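Local coordinates for protein flavohemoglobin (Malassezia yamatoensis, PDB 6O0A) that probably detoxifies nitric oxide as a dioxygenase, coupling a heme-binding globin domain to an FAD- and NAD-binding reductase that supplies electrons, at residues I80-Q85 / E96-R101; Y122-I127 / E145-L150; R179-V182 / V186-M189. All coordinates share one frame; numbering follows the deposited sequence.

Contact 1 of 3, residues I80-Q85 / E96-R101. With HEM (protoporphyrin IX containing Fe), chain C.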
loop_
_atom_site.group_PDB
_atom_site.type_symbol
_atom_site.label_atom_id
_atom_site.label_comp_id
_atom_site.label_asym_id
_atom_site.label_seq_id
_atom_site.Cartn_x
_atom_site.Cartn_y
_atom_site.Cartn_z
ATOM N N ILE A 80 8.483 -1.038 -14.372
ATOM C CA ILE A 80 9.639 -0.661 -15.180
ATOM C C ILE A 80 9.184 -0.159 -16.548
ATOM O O ILE A 80 9.750 0.801 -17.092
ATOM C CB ILE A 80 10.632 -1.839 -15.290
ATOM C CG1 ILE A 80 11.191 -2.194 -13.910
ATOM C CG2 ILE A 80 11.776 -1.493 -16.244
ATOM C CD1 ILE A 80 12.066 -3.460 -13.880
ATOM N N ALA A 81 8.132 -0.764 -17.107
ATOM C CA ALA A 81 7.590 -0.293 -18.379
ATOM C C ALA A 81 6.909 1.066 -18.227
ATOM O O ALA A 81 7.072 1.950 -19.080
ATOM C CB ALA A 81 6.614 -1.321 -18.944
ATOM N N ILE A 82 6.120 1.240 -17.164
ATOM C CA ILE A 82 5.528 2.546 -16.883
ATOM C C ILE A 82 6.616 3.602 -16.758
ATOM O O ILE A 82 6.495 4.713 -17.292
ATOM C CB ILE A 82 4.663 2.473 -15.611
ATOM C CG1 ILE A 82 3.438 1.587 -15.844
ATOM C CG2 ILE A 82 4.244 3.866 -15.154
ATOM C CD1 ILE A 82 2.667 1.276 -14.578
ATOM N N PHE A 83 7.693 3.268 -16.049
ATOM C CA PHE A 83 8.784 4.211 -15.826
ATOM C C PHE A 83 9.450 4.588 -17.142
ATOM O O PHE A 83 9.718 5.768 -17.404
ATOM C CB PHE A 83 9.791 3.584 -14.855
ATOM C CG PHE A 83 10.984 4.445 -14.558
ATOM C CD1 PHE A 83 10.893 5.494 -13.665
ATOM C CD2 PHE A 83 12.212 4.176 -15.152
ATOM C CE1 PHE A 83 11.997 6.280 -13.374
ATOM C CE2 PHE A 83 13.323 4.956 -14.864
ATOM C CZ PHE A 83 13.216 6.007 -13.979
ATOM N N ALA A 84 9.711 3.590 -17.989
ATOM C CA ALA A 84 10.312 3.852 -19.296
ATOM C C ALA A 84 9.468 4.825 -20.106
ATOM O O ALA A 84 9.991 5.774 -20.703
ATOM C CB ALA A 84 10.498 2.540 -20.062
ATOM N N GLN A 85 8.150 4.609 -20.143
ATOM C CA GLN A 85 7.295 5.540 -20.868
ATOM C C GLN A 85 7.358 6.929 -20.248
ATOM O O GLN A 85 7.359 7.937 -20.963
ATOM C CB GLN A 85 5.855 5.026 -20.900
ATOM C CG GLN A 85 4.913 5.885 -21.737
ATOM C CD GLN A 85 5.321 5.946 -23.203
ATOM O OE1 GLN A 85 6.150 6.768 -23.599
ATOM N NE2 GLN A 85 4.736 5.072 -24.014
ATOM N N GLU A 96 7.061 10.523 -9.395
ATOM C CA GLU A 96 7.407 10.531 -7.976
ATOM C C GLU A 96 6.386 9.768 -7.143
ATOM O O GLU A 96 6.754 9.090 -6.175
ATOM C CB GLU A 96 7.544 11.970 -7.475
ATOM C CG GLU A 96 8.577 12.801 -8.235
ATOM C CD GLU A 96 10.014 12.343 -8.008
ATOM O OE1 GLU A 96 10.247 11.460 -7.154
ATOM O OE2 GLU A 96 10.920 12.875 -8.686
ATOM N N GLU A 97 5.104 9.856 -7.506
ATOM C CA GLU A 97 4.073 9.141 -6.758
ATOM C C GLU A 97 4.329 7.642 -6.760
ATOM O O GLU A 97 4.247 6.987 -5.713
ATOM C CB GLU A 97 2.689 9.431 -7.335
ATOM C CG GLU A 97 2.144 10.806 -7.023
ATOM C CD GLU A 97 0.646 10.882 -7.229
ATOM O OE1 GLU A 97 0.000 9.812 -7.294
ATOM O OE2 GLU A 97 0.117 12.010 -7.325
ATOM N N MET A 98 4.636 7.075 -7.933
ATOM C CA MET A 98 4.915 5.646 -7.994
ATOM C C MET A 98 6.168 5.306 -7.203
ATOM O O MET A 98 6.189 4.321 -6.454
ATOM C CB MET A 98 5.067 5.187 -9.445
ATOM C CG MET A 98 5.230 3.682 -9.574
ATOM S SD MET A 98 5.514 3.132 -11.270
ATOM C CE MET A 98 7.211 3.665 -11.512
ATOM N N LEU A 99 7.223 6.113 -7.356
ATOM C CA LEU A 99 8.473 5.837 -6.657
ATOM C C LEU A 99 8.278 5.874 -5.151
ATOM O O LEU A 99 8.824 5.034 -4.429
ATOM C CB LEU A 99 9.545 6.843 -7.073
ATOM C CG LEU A 99 10.022 6.721 -8.522
ATOM C CD1 LEU A 99 11.357 7.426 -8.709
ATOM C CD2 LEU A 99 10.115 5.266 -8.913
ATOM N N SER A 100 7.504 6.846 -4.660
ATOM C CA SER A 100 7.319 6.975 -3.223
ATOM C C SER A 100 6.552 5.788 -2.666
ATOM O O SER A 100 6.925 5.233 -1.624
ATOM C CB SER A 100 6.601 8.289 -2.907
ATOM O OG SER A 100 6.347 8.408 -1.522
ATOM N N ARG A 101 5.491 5.367 -3.363
ATOM C CA ARG A 101 4.717 4.218 -2.901
ATOM C C ARG A 101 5.582 2.969 -2.847
ATOM O O ARG A 101 5.549 2.222 -1.861
ATOM C CB ARG A 101 3.510 3.992 -3.810
ATOM C CG ARG A 101 2.539 2.938 -3.290
ATOM C CD ARG A 101 1.430 2.635 -4.290
ATOM N NE ARG A 101 1.952 2.035 -5.515
ATOM C CZ ARG A 101 2.049 2.666 -6.682
ATOM N NH1 ARG A 101 1.645 3.926 -6.797
ATOM N NH2 ARG A 101 2.545 2.032 -7.737
HETATM C CHA HEM C . 6.727 -4.773 -4.480
HETATM C CHB HEM C . 8.916 -2.470 -8.182
HETATM C CHC HEM C . 13.197 -4.246 -6.745
HETATM C CHD HEM C . 10.924 -7.038 -3.494
HETATM C C1A HEM C . 6.950 -3.978 -5.591
HETATM C C2A HEM C . 5.950 -3.225 -6.315
HETATM C C3A HEM C . 6.552 -2.588 -7.327
HETATM C C4A HEM C . 7.961 -2.929 -7.298
HETATM C CMA HEM C . 5.890 -1.667 -8.372
HETATM C CAA HEM C . 4.454 -3.153 -5.944
HETATM C CBA HEM C . 4.341 -1.981 -4.972
HETATM C CGA HEM C . 2.923 -1.864 -4.469
HETATM O O1A HEM C . 2.359 -2.888 -4.008
HETATM O O2A HEM C . 2.355 -0.747 -4.524
HETATM C C1B HEM C . 10.269 -2.738 -8.116
HETATM C C2B HEM C . 11.286 -2.230 -9.018
HETATM C C3B HEM C . 12.474 -2.736 -8.632
HETATM C C4B HEM C . 12.241 -3.559 -7.460
HETATM C CMB HEM C . 10.969 -1.301 -10.207
HETATM C CAB HEM C . 13.882 -2.508 -9.236
HETATM C CBB HEM C . 14.199 -1.520 -10.089
HETATM C C1C HEM C . 12.939 -5.184 -5.768
HETATM C C2C HEM C . 13.925 -6.035 -5.152
HETATM C C3C HEM C . 13.307 -6.814 -4.244
HETATM C C4C HEM C . 11.901 -6.478 -4.281
HETATM C CMC HEM C . 15.427 -5.972 -5.510
HETATM C CAC HEM C . 13.876 -7.928 -3.325
HETATM C CBC HEM C . 14.960 -8.656 -3.655
HETATM C C1D HEM C . 9.600 -6.652 -3.487
HETATM C C2D HEM C . 8.580 -7.240 -2.638
HETATM C C3D HEM C . 7.424 -6.637 -2.907
HETATM C C4D HEM C . 7.659 -5.630 -3.930
HETATM C CMD HEM C . 8.834 -8.382 -1.628
HETATM C CAD HEM C . 6.070 -6.956 -2.236
HETATM C CBD HEM C . 5.194 -7.667 -3.263
HETATM C CGD HEM C . 5.551 -9.132 -3.380
HETATM O O1D HEM C . 5.663 -9.825 -2.332
HETATM O O2D HEM C . 5.702 -9.621 -4.534
HETATM N NA HEM C . 8.168 -3.773 -6.221
HETATM N NB HEM C . 10.886 -3.542 -7.185
HETATM N NC HEM C . 11.707 -5.470 -5.211
HETATM N ND HEM C . 9.008 -5.667 -4.253
HETATM FE FE HEM C . 9.990 -4.398 -5.550
#
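The guanidinium of R101 meets the heme edge-on, with propionate oxygen O2A lying in its plane, while nearby M98 of the same helix reaches across to the CB of F83. R101 NE donates to heme O2A over 3.0 Å with an N-H...O angle of 151°, a moderately bent bond that should be reinforced by opposite charges. Its chain runs extended from the backbone and bends at chi3 (65°), which carries NE back beside the carboxylate. The F83 ring is not what M98 touches: the methyl CE of M98 stops 4.2 Å from F83 CB, at the root of the side chain.

M98 spans the gap between two helices whose nearest CA atoms, those of F83 and M98, are 8.9 Å apart. Its first two torsions are both near 180°, sending the sulfur straight out, and the bend at the last one (74°) turns the methyl toward F83. I82 CG2 lies 4.2 Å from M98 SD, an apolar touch that is less certain because I82 was modelled in two conformers. From the 80-85 side, I80 CG1 packs 3.8 Å from heme methyl CMB. S100 OG has its partner outside the pair, hydrogen-bonding to D267 of the reductase part of the chain.

The long, unbranched side chain of M98 thus covers the distance between two helices that meet here through few side chains, and each helix separately sends a residue to the cofactor. By chain order, 75-89 and 96-108 correspond to the E and F helices of the globin fold, the pair that holds the heme between them.

Contact 2 of 3, residues Y122-I127 / E145-L150. With HEM (protoporphyrin IX containing Fe), chain C.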
loop_
_atom_site.group_PDB
_atom_site.type_symbol
_atom_site.label_atom_id
_atom_site.label_comp_id
_atom_site.label_asym_id
_atom_site.label_seq_id
_atom_site.Cartn_x
_atom_site.Cartn_y
_atom_site.Cartn_z
ATOM N N TYR A 122 18.330 -11.899 -12.502
ATOM C CA TYR A 122 17.298 -12.857 -12.895
ATOM C C TYR A 122 16.267 -12.241 -13.822
ATOM O O TYR A 122 15.757 -12.935 -14.708
ATOM C CB TYR A 122 16.653 -13.469 -11.647
ATOM C CG TYR A 122 17.711 -14.267 -10.928
ATOM C CD1 TYR A 122 18.192 -15.441 -11.487
ATOM C CD2 TYR A 122 18.316 -13.785 -9.779
ATOM C CE1 TYR A 122 19.206 -16.151 -10.883
ATOM C CE2 TYR A 122 19.332 -14.488 -9.171
ATOM C CZ TYR A 122 19.766 -15.669 -9.728
ATOM O OH TYR A 122 20.790 -16.377 -9.143
ATOM N N LEU A 123 15.967 -10.951 -13.671
ATOM C CA LEU A 123 15.035 -10.324 -14.598
ATOM C C LEU A 123 15.609 -10.312 -16.007
ATOM O O LEU A 123 14.934 -10.689 -16.972
ATOM C CB LEU A 123 14.689 -8.901 -14.142
ATOM C CG LEU A 123 13.753 -8.154 -15.083
ATOM C CD1 LEU A 123 12.449 -8.934 -15.228
ATOM C CD2 LEU A 123 13.465 -6.769 -14.520
ATOM N N PHE A 124 16.863 -9.887 -16.151
ATOM C CA PHE A 124 17.410 -9.782 -17.491
ATOM C C PHE A 124 17.783 -11.140 -18.058
ATOM O O PHE A 124 17.758 -11.305 -19.283
ATOM C CB PHE A 124 18.571 -8.785 -17.484
ATOM C CG PHE A 124 18.095 -7.359 -17.634
ATOM C CD1 PHE A 124 17.399 -6.741 -16.602
ATOM C CD2 PHE A 124 18.277 -6.667 -18.826
ATOM C CE1 PHE A 124 16.914 -5.438 -16.742
ATOM C CE2 PHE A 124 17.796 -5.361 -18.972
ATOM C CZ PHE A 124 17.121 -4.751 -17.929
ATOM N N GLY A 125 18.056 -12.125 -17.202
ATOM C CA GLY A 125 18.158 -13.494 -17.689
ATOM C C GLY A 125 16.849 -13.986 -18.285
ATOM O O GLY A 125 16.835 -14.697 -19.296
ATOM N N ALA A 126 15.728 -13.629 -17.657
ATOM C CA ALA A 126 14.426 -14.044 -18.178
ATOM C C ALA A 126 14.086 -13.305 -19.465
ATOM O O ALA A 126 13.464 -13.874 -20.369
ATOM C CB ALA A 126 13.334 -13.818 -17.127
ATOM N N ILE A 127 14.466 -12.029 -19.556
ATOM C CA ILE A 127 14.330 -11.302 -20.817
ATOM C C ILE A 127 15.108 -12.009 -21.921
ATOM O O ILE A 127 14.600 -12.202 -23.033
ATOM C CB ILE A 127 14.789 -9.844 -20.641
ATOM C CG1 ILE A 127 13.801 -9.078 -19.756
ATOM C CG2 ILE A 127 14.944 -9.162 -22.004
ATOM C CD1 ILE A 127 14.349 -7.754 -19.268
ATOM N N GLU A 145 19.961 0.457 -18.802
ATOM C CA GLU A 145 20.023 1.839 -18.345
ATOM C C GLU A 145 18.731 2.238 -17.639
ATOM O O GLU A 145 18.768 2.855 -16.568
ATOM C CB GLU A 145 20.296 2.776 -19.518
ATOM C CG GLU A 145 20.531 4.210 -19.044
ATOM C CD GLU A 145 20.800 5.191 -20.172
ATOM O OE1 GLU A 145 21.132 4.752 -21.295
ATOM O OE2 GLU A 145 20.673 6.409 -19.923
ATOM N N VAL A 146 17.585 1.885 -18.231
ATOM C CA VAL A 146 16.285 2.156 -17.621
ATOM C C VAL A 146 16.202 1.507 -16.245
ATOM O O VAL A 146 15.822 2.150 -15.261
ATOM C CB VAL A 146 15.148 1.668 -18.541
ATOM C CG1 VAL A 146 13.779 1.796 -17.858
ATOM C CG2 VAL A 146 15.156 2.429 -19.852
ATOM N N TYR A 147 16.587 0.229 -16.151
ATOM C CA TYR A 147 16.542 -0.459 -14.865
ATOM C C TYR A 147 17.355 0.282 -13.809
ATOM O O TYR A 147 16.892 0.483 -12.684
ATOM C CB TYR A 147 17.049 -1.901 -14.995
ATOM C CG TYR A 147 17.035 -2.630 -13.654
ATOM C CD1 TYR A 147 18.122 -2.569 -12.776
ATOM C CD2 TYR A 147 15.913 -3.344 -13.249
ATOM C CE1 TYR A 147 18.095 -3.219 -11.534
ATOM C CE2 TYR A 147 15.879 -3.999 -12.012
ATOM C CZ TYR A 147 16.969 -3.922 -11.161
ATOM O OH TYR A 147 16.921 -4.571 -9.936
ATOM N N TRP A 148 18.595 0.653 -14.132
ATOM C CA TRP A 148 19.452 1.208 -13.090
ATOM C C TRP A 148 19.079 2.640 -12.728
ATOM O O TRP A 148 19.294 3.055 -11.583
ATOM C CB TRP A 148 20.926 1.088 -13.496
ATOM C CG TRP A 148 21.377 -0.335 -13.285
ATOM C CD1 TRP A 148 21.755 -1.235 -14.236
ATOM C CD2 TRP A 148 21.404 -1.039 -12.034
ATOM N NE1 TRP A 148 22.049 -2.448 -13.652
ATOM C CE2 TRP A 148 21.839 -2.351 -12.301
ATOM C CE3 TRP A 148 21.118 -0.678 -10.711
ATOM C CZ2 TRP A 148 21.995 -3.305 -11.293
ATOM C CZ3 TRP A 148 21.274 -1.625 -9.714
ATOM C CH2 TRP A 148 21.703 -2.921 -10.011
ATOM N N LEU A 149 18.508 3.402 -13.662
ATOM C CA LEU A 149 17.964 4.707 -13.297
ATOM C C LEU A 149 16.897 4.559 -12.228
ATOM O O LEU A 149 16.870 5.315 -11.248
ATOM C CB LEU A 149 17.371 5.394 -14.523
ATOM C CG LEU A 149 18.334 6.043 -15.507
ATOM C CD1 LEU A 149 17.565 6.510 -16.725
ATOM C CD2 LEU A 149 19.029 7.205 -14.828
ATOM N N LEU A 150 16.004 3.589 -12.414
ATOM C CA LEU A 150 14.918 3.358 -11.470
ATOM C C LEU A 150 15.444 2.784 -10.159
ATOM O O LEU A 150 15.068 3.239 -9.074
ATOM C CB LEU A 150 13.899 2.425 -12.118
ATOM C CG LEU A 150 12.622 1.955 -11.428
ATOM C CD1 LEU A 150 11.840 3.132 -10.907
ATOM C CD2 LEU A 150 11.807 1.196 -12.449
HETATM C CHA HEM C . 6.727 -4.773 -4.480
HETATM C CHB HEM C . 8.916 -2.470 -8.182
HETATM C CHC HEM C . 13.197 -4.246 -6.745
HETATM C CHD HEM C . 10.924 -7.038 -3.494
HETATM C C1A HEM C . 6.950 -3.978 -5.591
HETATM C C2A HEM C . 5.950 -3.225 -6.315
HETATM C C3A HEM C . 6.552 -2.588 -7.327
HETATM C C4A HEM C . 7.961 -2.929 -7.298
HETATM C CMA HEM C . 5.890 -1.667 -8.372
HETATM C CAA HEM C . 4.454 -3.153 -5.944
HETATM C CBA HEM C . 4.341 -1.981 -4.972
HETATM C CGA HEM C . 2.923 -1.864 -4.469
HETATM O O1A HEM C . 2.359 -2.888 -4.008
HETATM O O2A HEM C . 2.355 -0.747 -4.524
HETATM C C1B HEM C . 10.269 -2.738 -8.116
HETATM C C2B HEM C . 11.286 -2.230 -9.018
HETATM C C3B HEM C . 12.474 -2.736 -8.632
HETATM C C4B HEM C . 12.241 -3.559 -7.460
HETATM C CMB HEM C . 10.969 -1.301 -10.207
HETATM C CAB HEM C . 13.882 -2.508 -9.236
HETATM C CBB HEM C . 14.199 -1.520 -10.089
HETATM C C1C HEM C . 12.939 -5.184 -5.768
HETATM C C2C HEM C . 13.925 -6.035 -5.152
HETATM C C3C HEM C . 13.307 -6.814 -4.244
HETATM C C4C HEM C . 11.901 -6.478 -4.281
HETATM C CMC HEM C . 15.427 -5.972 -5.510
HETATM C CAC HEM C . 13.876 -7.928 -3.325
HETATM C CBC HEM C . 14.960 -8.656 -3.655
HETATM C C1D HEM C . 9.600 -6.652 -3.487
HETATM C C2D HEM C . 8.580 -7.240 -2.638
HETATM C C3D HEM C . 7.424 -6.637 -2.907
HETATM C C4D HEM C . 7.659 -5.630 -3.930
HETATM C CMD HEM C . 8.834 -8.382 -1.628
HETATM C CAD HEM C . 6.070 -6.956 -2.236
HETATM C CBD HEM C . 5.194 -7.667 -3.263
HETATM C CGD HEM C . 5.551 -9.132 -3.380
HETATM O O1D HEM C . 5.663 -9.825 -2.332
HETATM O O2D HEM C . 5.702 -9.621 -4.534
HETATM N NA HEM C . 8.168 -3.773 -6.221
HETATM N NB HEM C . 10.886 -3.542 -7.185
HETATM N NC HEM C . 11.707 -5.470 -5.211
HETATM N ND HEM C . 9.008 -5.667 -4.253
HETATM FE FE HEM C . 9.990 -4.398 -5.550
#
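F124 and Y147 mark the nearest backbone approach of helices 115-131 and 137-163, their CA atoms 9.7 Å apart, so side chains alone bridge the gap. Y147 takes part in both side-chain contacts. With CG anti to the backbone N (chi1 179°), its ring projects between the helices toward the heme. F124 CE1 comes to 3.9 Å from Y147 CB, the two side chains crossing at a slant. L123 CD2 adds a longer apolar touch, 4.4 Å from Y147 CD2.

The outer part of the tyrosine ring packs on a heme vinyl, Y147 CE2 lying 3.6 Å from its carbon CBB, and the hydroxyl is hydrogen-bonded to the backbone O of Y116. L150, one turn further along, brings CD2 to 3.5 Å from heme methyl CMB. Within its own helix F124 has I127 CD1 over one face, while the edge of the Y147 ring meets W148, Y147 CD1 lying over the centre of one indole face.

Y120 completes the aromatic cluster, stacking on F124 and meeting Y147 edge-to-face. Around this buried G-H pairing of the globin fold, helix 75-89 contributes I80, against L123 and L150, and F83, against V146 and L150, while helix 25-53 packs on A126 and V146.

Contact 3 of 3, residues R179-V182 / V186-M189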
loop_
_atom_site.group_PDB
_atom_site.type_symbol
_atom_site.label_atom_id
_atom_site.label_comp_id
_atom_site.label_asym_id
_atom_site.label_seq_id
_atom_site.Cartn_x
_atom_site.Cartn_y
_atom_site.Cartn_z
ATOM N N ARG A 179 -6.790 -8.994 21.896
ATOM C CA ARG A 179 -7.389 -9.521 20.675
ATOM C C ARG A 179 -8.901 -9.478 20.837
ATOM O O ARG A 179 -9.439 -10.089 21.762
ATOM C CB ARG A 179 -6.897 -10.952 20.430
ATOM C CG ARG A 179 -7.399 -11.591 19.170
ATOM C CD ARG A 179 -7.370 -13.104 19.308
ATOM N NE ARG A 179 -7.840 -13.724 18.079
ATOM C CZ ARG A 179 -9.113 -14.011 17.836
ATOM N NH1 ARG A 179 -10.049 -13.746 18.743
ATOM N NH2 ARG A 179 -9.448 -14.563 16.683
ATOM N N THR A 180 -9.586 -8.761 19.948
ATOM C CA THR A 180 -11.033 -8.586 20.045
ATOM C C THR A 180 -11.674 -8.880 18.695
ATOM O O THR A 180 -11.335 -8.239 17.702
ATOM C CB THR A 180 -11.393 -7.158 20.474
ATOM O OG1 THR A 180 -10.646 -6.787 21.643
ATOM C CG2 THR A 180 -12.881 -7.067 20.776
ATOM N N GLN A 181 -12.605 -9.834 18.667
ATOM C CA GLN A 181 -13.440 -10.078 17.491
ATOM C C GLN A 181 -14.489 -8.973 17.433
ATOM O O GLN A 181 -15.390 -8.929 18.280
ATOM C CB GLN A 181 -14.096 -11.456 17.590
ATOM C CG GLN A 181 -14.881 -11.889 16.353
ATOM C CD GLN A 181 -14.006 -12.567 15.318
ATOM O OE1 GLN A 181 -13.109 -13.337 15.656
ATOM N NE2 GLN A 181 -14.264 -12.286 14.046
ATOM N N VAL A 182 -14.377 -8.068 16.455
ATOM C CA VAL A 182 -15.239 -6.889 16.440
ATOM C C VAL A 182 -16.371 -6.966 15.414
ATOM O O VAL A 182 -17.380 -6.258 15.576
ATOM C CB VAL A 182 -14.419 -5.593 16.236
ATOM C CG1 VAL A 182 -13.453 -5.376 17.413
ATOM C CG2 VAL A 182 -13.665 -5.614 14.926
ATOM N N VAL A 186 -13.661 -9.572 11.391
ATOM C CA VAL A 186 -12.574 -8.635 11.667
ATOM C C VAL A 186 -12.110 -8.812 13.106
ATOM O O VAL A 186 -12.930 -8.840 14.033
ATOM C CB VAL A 186 -13.002 -7.177 11.415
ATOM C CG1 VAL A 186 -11.896 -6.236 11.839
ATOM C CG2 VAL A 186 -13.339 -6.986 9.935
ATOM N N VAL A 187 -10.791 -8.901 13.295
ATOM C CA VAL A 187 -10.177 -9.029 14.613
ATOM C C VAL A 187 -9.267 -7.825 14.839
ATOM O O VAL A 187 -8.368 -7.553 14.033
ATOM C CB VAL A 187 -9.407 -10.354 14.748
ATOM C CG1 VAL A 187 -8.771 -10.463 16.125
ATOM C CG2 VAL A 187 -10.350 -11.534 14.496
ATOM N N ASP A 188 -9.526 -7.104 15.928
ATOM C CA ASP A 188 -8.792 -5.911 16.344
ATOM C C ASP A 188 -7.690 -6.340 17.311
ATOM O O ASP A 188 -7.979 -6.899 18.381
ATOM C CB ASP A 188 -9.804 -4.951 16.991
ATOM C CG ASP A 188 -9.195 -3.635 17.462
ATOM O OD1 ASP A 188 -7.994 -3.396 17.244
ATOM O OD2 ASP A 188 -9.949 -2.823 18.063
ATOM N N MET A 189 -6.425 -6.135 16.914
ATOM C CA MET A 189 -5.274 -6.724 17.604
ATOM C C MET A 189 -4.331 -5.633 18.091
ATOM O O MET A 189 -3.984 -4.728 17.327
ATOM C CB MET A 189 -4.537 -7.675 16.657
ATOM C CG MET A 189 -5.489 -8.725 16.086
ATOM S SD MET A 189 -4.654 -9.849 14.935
ATOM C CE MET A 189 -3.629 -10.768 16.074
HETATM O O HOH W 1 -8.343 -5.707 20.780
#
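V187 lies between R179 and Q181 on one face of this antiparallel pair; both its methyls meet R179, and CG2 also meets Q181. CG1 sits over the centre of the R179 guanidinium, 3.9 Å from its plane, and 3.5 Å from R179 CG; CG2 lies 3.5 Å from Q181 OE1. The arginine's extended chain carries its guanidinium across the valine, where a hydrogen bond from NH2 to the backbone O of Q251 holds it. Q181, bent at chi2 (87°), instead turns its amide NE2 to T183 O in the connecting turn.

T180 and D188 point to the other face. T180 N donates to D188 O over 2.9 Å, and D188 N returns a bond to T180 O. A water placed 2.7 Å from D188 O donates to it and also hydrogen-bonds T180 OG1, so this carbonyl is gripped by two donors. The D188 carboxylate forms a salt bridge with R235; D188 CB lies 3.7 Å from V182 CG1. Towards the turn, V182 CG2 packs 3.6 Å from V186 CG1, and V182 N bonds to V186 O.

Strand 234-239 continues the sheet beyond V187 and M189, and the side chain of V186 lies about 7 Å from the FAD. Such a tight beta hairpin is part of the antiparallel FAD-binding domain of ferredoxin-reductase-like flavoproteins.

How the contacts relate
Contacts 1 and 2 form one continuous body of packing beside the heme, with centres 14 Å apart. L150 and I80 knit the two together: L150 CD1 of contact 2 lies 3.4 Å from L99 CD2 of contact 1, and L150 also meets I80 and F83. A second seam joins I80 CD1 to L123 CD2 at 3.6 Å. Methyl CMB of the heme is approached from both contacts, by I80 and by L150. Contact 3 stands apart, on the other side of the chain's centre, 36 Å from contact 1 and 43 Å from contact 2 between centres. Together they illustrate a modular flavohemoglobin, with the heme inside the globin module and the FAD held by the reductase module.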